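Local atomic coordinates of DUF7790 domain-containing protein (Leptospira interrogans serogroup Icterohaemorrhagiae serovar copenhageni, PDB entry 6ULO), a protein that is of unknown function, although its family belongs to the clan of NADP-binding Rossmann-type proteins and the full-length form is probably held in the membrane. Residues A[144-147]-A[148-152]; A[113-116]-A[117-120]. One frame throughout, in Å; residues are numbered along the deposited sequence. Where two conformers were deposited one is given.

Contact 1 (A[144-147]-A[148-152]); sequences KVYK and QASPF
Two successive turns of the long helix 139-166 meet here and run into a kink at Pro-151, with Tyr-146 and Ser-150 one turn apart. Ser-150 grips the carbonyl of Tyr-146 twice. Its backbone N donates to Tyr-146 O, and its hydroxyl OG donates to the same oxygen at 2.8 Å. The two donors come from opposite faces of the carbonyl plane. The first torsion of Ser-150 (60°) sets OG between its own N and carbonyl carbon, which turns the hydroxyl back to the preceding turn. This satisfies a buried hydroxyl within the helix itself.

Ser-150 CB also lies over one face of the Tyr-146 ring, in a CH-pi contact 4.1 Å from the ring centroid. It sits toward the rim, near CE2. The ring reaches this place because CG stands anti to the backbone N of Tyr-146 (chi1 180°). The phenol OH bonds to Leu-119 O of helix 113-120 and to Arg-154 NH2, two turns on in its own helix.

The regular helical bonding runs on through Gln-148 N to Lys-144 O (2.9 Å) and Ala-149 N to Val-145 O (2.8 Å). It breaks at Pro-151, which has no N-H to give. Instead, Pro-151 CD lies 3.4 Å from Lys-147 O. Phe-152 N also misses the turn before and makes a weak bond to Ala-149 O. On another side, the Gln-148 side chain runs back beside the previous turn, with CG 3.3 Å from Lys-144 O. Val-145 is buried against Ala-99 and Ile-102 of helix 94-109, while Ala-149 packs on Thr-46 of a loop.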
loop_
_atom_site.group_PDB
_atom_site.type_symbol
_atom_site.label_atom_id
_atom_site.label_comp_id
_atom_site.label_asym_id
_atom_site.label_seq_id
_atom_site.Cartn_x
_atom_site.Cartn_y
_atom_site.Cartn_z
ATOM N N LYS A 144 15.382 16.215 -3.701
ATOM C CA LYS A 144 15.480 15.628 -5.029
ATOM C C LYS A 144 14.283 14.728 -5.305
ATOM O O LYS A 144 13.692 14.783 -6.383
ATOM C CB LYS A 144 16.772 14.821 -5.147
ATOM C CG LYS A 144 18.060 15.637 -5.242
ATOM C CD LYS A 144 19.244 14.674 -5.371
ATOM C CE LYS A 144 20.546 15.394 -5.483
ATOM N NZ LYS A 144 20.427 16.424 -6.523
ATOM N N VAL A 145 13.923 13.879 -4.339
ATOM C CA VAL A 145 12.745 13.020 -4.498
ATOM C C VAL A 145 11.492 13.862 -4.705
ATOM O O VAL A 145 10.672 13.564 -5.589
ATOM C CB VAL A 145 12.603 12.034 -3.315
ATOM C CG1 VAL A 145 11.247 11.312 -3.393
ATOM C CG2 VAL A 145 13.732 11.037 -3.328
ATOM N N TYR A 146 11.330 14.937 -3.930
ATOM C CA TYR A 146 10.163 15.805 -4.107
ATOM C C TYR A 146 10.090 16.313 -5.535
ATOM O O TYR A 146 9.034 16.259 -6.174
ATOM C CB TYR A 146 10.226 16.999 -3.135
ATOM C CG TYR A 146 9.035 17.926 -3.297
ATOM C CD1 TYR A 146 7.950 17.854 -2.418
ATOM C CD2 TYR A 146 9.004 18.894 -4.297
ATOM C CE1 TYR A 146 6.830 18.690 -2.579
ATOM C CE2 TYR A 146 7.901 19.738 -4.466
ATOM C CZ TYR A 146 6.828 19.634 -3.593
ATOM O OH TYR A 146 5.752 20.480 -3.761
ATOM N N LYS A 147 11.212 16.786 -6.064
ATOM C CA LYS A 147 11.226 17.357 -7.407
ATOM C C LYS A 147 10.989 16.309 -8.484
ATOM O O LYS A 147 10.334 16.601 -9.485
ATOM C CB LYS A 147 12.519 18.119 -7.635
ATOM C CG LYS A 147 12.582 19.323 -6.739
ATOM C CD LYS A 147 13.967 19.945 -6.762
ATOM C CE LYS A 147 14.106 21.011 -5.691
ATOM N NZ LYS A 147 15.464 21.610 -5.673
ATOM N N GLN A 148 11.456 15.079 -8.284
ATOM C CA GLN A 148 11.189 14.020 -9.254
ATOM C C GLN A 148 9.736 13.580 -9.190
ATOM O O GLN A 148 9.114 13.306 -10.225
ATOM C CB GLN A 148 12.048 12.816 -8.904
ATOM C CG GLN A 148 13.499 12.951 -9.180
ATOM C CD GLN A 148 14.248 11.760 -8.652
ATOM O OE1 GLN A 148 14.332 11.560 -7.442
ATOM N NE2 GLN A 148 14.731 10.922 -9.550
ATOM N N ALA A 149 9.200 13.419 -7.982
ATOM C CA ALA A 149 7.901 12.780 -7.793
ATOM C C ALA A 149 6.748 13.759 -7.961
ATOM O O ALA A 149 5.685 13.381 -8.462
ATOM C CB ALA A 149 7.820 12.163 -6.396
ATOM N N SER A 150 6.930 15.005 -7.550
ATOM C CA SER A 150 5.798 15.938 -7.509
ATOM C C SER A 150 5.030 16.107 -8.825
ATOM O O SER A 150 3.790 16.171 -8.775
ATOM C CB SER A 150 6.191 17.278 -6.852
ATOM O OG SER A 150 7.227 17.917 -7.560
ATOM N N PRO A 151 5.648 16.150 -10.003
ATOM C CA PRO A 151 4.800 16.286 -11.198
ATOM C C PRO A 151 3.828 15.124 -11.351
ATOM O O PRO A 151 2.678 15.316 -11.767
ATOM C CB PRO A 151 5.809 16.402 -12.348
ATOM C CG PRO A 151 7.095 16.860 -11.669
ATOM C CD PRO A 151 7.088 16.167 -10.348
ATOM N N PHE A 152 4.254 13.906 -11.010
ATOM C CA PHE A 152 3.372 12.752 -11.096
ATOM C C PHE A 152 2.346 12.745 -9.979
ATOM O O PHE A 152 1.175 12.435 -10.216
ATOM C CB PHE A 152 4.219 11.483 -11.058
ATOM C CG PHE A 152 5.164 11.387 -12.213
ATOM C CD1 PHE A 152 4.733 10.859 -13.435
ATOM C CD2 PHE A 152 6.460 11.882 -12.109
ATOM C CE1 PHE A 152 5.604 10.790 -14.508
ATOM C CE2 PHE A 152 7.328 11.824 -13.175
ATOM C CZ PHE A 152 6.888 11.289 -14.390
#

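Contact 2 (A[113-116]-A[117-120]); sequences KEDF and IRLW
Phe-116 presents the face of its ring to the edge of the Trp-120 indole, one turn further along the helix. The pair is an offset edge-to-face stack, with planes at 85° and the centroid of the five-membered ring 5.3 Å from that of Phe-116. Trp-120 CD1 makes the closest touch, 3.7 Å from Phe-116 CZ, which lies in the indole plane. The two side chains run side by side and point the same way. Phe-116 CG is anti to the backbone N (chi1 172°), which leans the outward-pointing ring toward the C-terminal end, where Trp-120 follows. Ile-117 CD1 packs 4.0 Å from Phe-116 CD2, the two side chains crossing at an angle. The indole NE1 is satisfied by Thr-103 OG1.

A charged pair occupies another side of the helix. Arg-118 NH2 lies 3.6 Å from Asp-115 OD1, a long salt bridge. OD1 meets the guanidinium at its edge, in plane, but the carboxylate is turned 75° from it. A water joins the pair, accepting from Arg-118 NE at 3.0 Å and donating to Asp-115 OD1. Each charge has a second partner: Asp-115 OD2 takes the N-H of Lys-112, just before the helix, and Arg-118 NH1 pairs with Glu-127. Lys-113 NZ bridges to Glu-114 OE2 at 2.7 Å and also to Asp-176.

The short helix 113-120 follows helix 94-109 in the chain. Its backbone bonds run from Ile-117 N to Lys-113 O through to a weak one from Trp-120 N to Phe-116 O. Phe-116 packs on Thr-103 and Leu-107 of helix 94-109 and on Tyr-179 of helix 176-187, while Ile-117 and Trp-120 face helix 139-166.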
loop_
_atom_site.group_PDB
_atom_site.type_symbol
_atom_site.label_atom_id
_atom_site.label_comp_id
_atom_site.label_asym_id
_atom_site.label_seq_id
_atom_site.Cartn_x
_atom_site.Cartn_y
_atom_site.Cartn_z
ATOM N N LYS A 113 -7.023 18.335 4.666
ATOM C CA LYS A 113 -6.656 17.655 3.430
ATOM C C LYS A 113 -6.178 18.630 2.366
ATOM O O LYS A 113 -5.250 18.318 1.610
ATOM C CB LYS A 113 -7.832 16.822 2.923
ATOM C CG LYS A 113 -9.082 17.613 2.485
ATOM C CD LYS A 113 -10.284 16.672 2.381
ATOM C CE LYS A 113 -11.508 17.312 1.689
ATOM N NZ LYS A 113 -12.012 18.518 2.412
ATOM N N GLU A 114 -6.751 19.839 2.331
ATOM C CA GLU A 114 -6.309 20.814 1.346
ATOM C C GLU A 114 -4.864 21.233 1.582
ATOM O O GLU A 114 -4.152 21.557 0.621
ATOM C CB GLU A 114 -7.190 22.043 1.458
ATOM C CG GLU A 114 -8.575 21.824 0.940
ATOM C CD GLU A 114 -9.514 21.130 1.929
ATOM O OE1 GLU A 114 -9.228 21.100 3.152
ATOM O OE2 GLU A 114 -10.578 20.626 1.486
ATOM N N ASP A 115 -4.425 21.264 2.853
ATOM C CA ASP A 115 -3.047 21.626 3.168
ATOM C C ASP A 115 -2.079 20.560 2.658
ATOM O O ASP A 115 -1.003 20.868 2.148
ATOM C CB ASP A 115 -2.858 21.800 4.684
ATOM C CG ASP A 115 -3.771 22.837 5.275
ATOM O OD1 ASP A 115 -3.891 23.907 4.666
ATOM O OD2 ASP A 115 -4.379 22.581 6.333
ATOM N N PHE A 116 -2.462 19.291 2.783
ATOM C CA PHE A 116 -1.628 18.215 2.279
ATOM C C PHE A 116 -1.490 18.276 0.766
ATOM O O PHE A 116 -0.386 18.167 0.224
ATOM C CB PHE A 116 -2.245 16.891 2.709
ATOM C CG PHE A 116 -1.585 15.680 2.098
ATOM C CD1 PHE A 116 -0.362 15.198 2.571
ATOM C CD2 PHE A 116 -2.201 15.008 1.042
ATOM C CE1 PHE A 116 0.221 14.070 2.001
ATOM C CE2 PHE A 116 -1.616 13.891 0.456
ATOM C CZ PHE A 116 -0.398 13.447 0.934
ATOM N N ILE A 117 -2.624 18.404 0.066
ATOM C CA ILE A 117 -2.586 18.528 -1.384
ATOM C C ILE A 117 -1.740 19.719 -1.781
ATOM O O ILE A 117 -0.950 19.643 -2.728
ATOM C CB ILE A 117 -4.011 18.598 -1.964
ATOM C CG1 ILE A 117 -4.780 17.319 -1.601
ATOM C CG2 ILE A 117 -3.981 18.849 -3.487
ATOM C CD1 ILE A 117 -4.224 16.026 -2.237
ATOM N N ARG A 118 -1.857 20.824 -1.035
ATOM C CA ARG A 118 -1.111 22.026 -1.376
ATOM C C ARG A 118 0.402 21.822 -1.254
ATOM O O ARG A 118 1.158 22.281 -2.113
ATOM C CB ARG A 118 -1.586 23.166 -0.485
ATOM C CG ARG A 118 -1.039 24.515 -0.883
ATOM C CD ARG A 118 -1.603 25.608 0.018
ATOM N NE ARG A 118 -1.605 25.202 1.415
ATOM C CZ ARG A 118 -0.558 25.311 2.229
ATOM N NH1 ARG A 118 0.595 25.787 1.771
ATOM N NH2 ARG A 118 -0.666 24.928 3.496
ATOM N N LEU A 119 0.872 21.159 -0.183
ATOM C CA LEU A 119 2.317 20.955 -0.027
ATOM C C LEU A 119 2.892 20.140 -1.175
ATOM O O LEU A 119 4.002 20.413 -1.632
ATOM C CB LEU A 119 2.671 20.265 1.294
ATOM C CG LEU A 119 2.538 21.139 2.540
ATOM C CD1 LEU A 119 2.942 20.276 3.735
ATOM C CD2 LEU A 119 3.393 22.443 2.476
ATOM N N TRP A 120 2.162 19.119 -1.646
ATOM C CA TRP A 120 2.642 18.368 -2.804
ATOM C C TRP A 120 2.467 19.135 -4.105
ATOM O O TRP A 120 3.112 18.788 -5.105
ATOM C CB TRP A 120 1.916 17.022 -2.918
ATOM C CG TRP A 120 2.628 15.865 -2.234
ATOM C CD1 TRP A 120 2.139 15.037 -1.248
ATOM C CD2 TRP A 120 3.941 15.380 -2.546
ATOM N NE1 TRP A 120 3.079 14.070 -0.937
ATOM C CE2 TRP A 120 4.190 14.269 -1.709
ATOM C CE3 TRP A 120 4.923 15.778 -3.454
ATOM C CZ2 TRP A 120 5.384 13.547 -1.754
ATOM C CZ3 TRP A 120 6.121 15.063 -3.495
ATOM C CH2 TRP A 120 6.337 13.963 -2.650
HETATM O O HOH W 1 -4.614 25.187 1.772
#

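Overall arrangement
Contact 2 closes in the chain before contact 1 opens, and helix 125-135 lies between them. Their centres are about 15 Å apart, on the same side of the chain's centre. They still touch directly. The hydrogen bond from contact 1 to the last turn of helix 113-120, between Tyr-146 OH and Leu-119 O, is 2.8 Å long. The rings of Tyr-146 and Trp-120 also meet, nearly parallel. Arg-154 adds a second tie between the two helices, through a hydrogen bond from its NE to Trp-120 O. Helix 94-109 packs against both contacts, with Phe-106 touching Tyr-146, Leu-119 and Trp-120. No active site or ligand is known here.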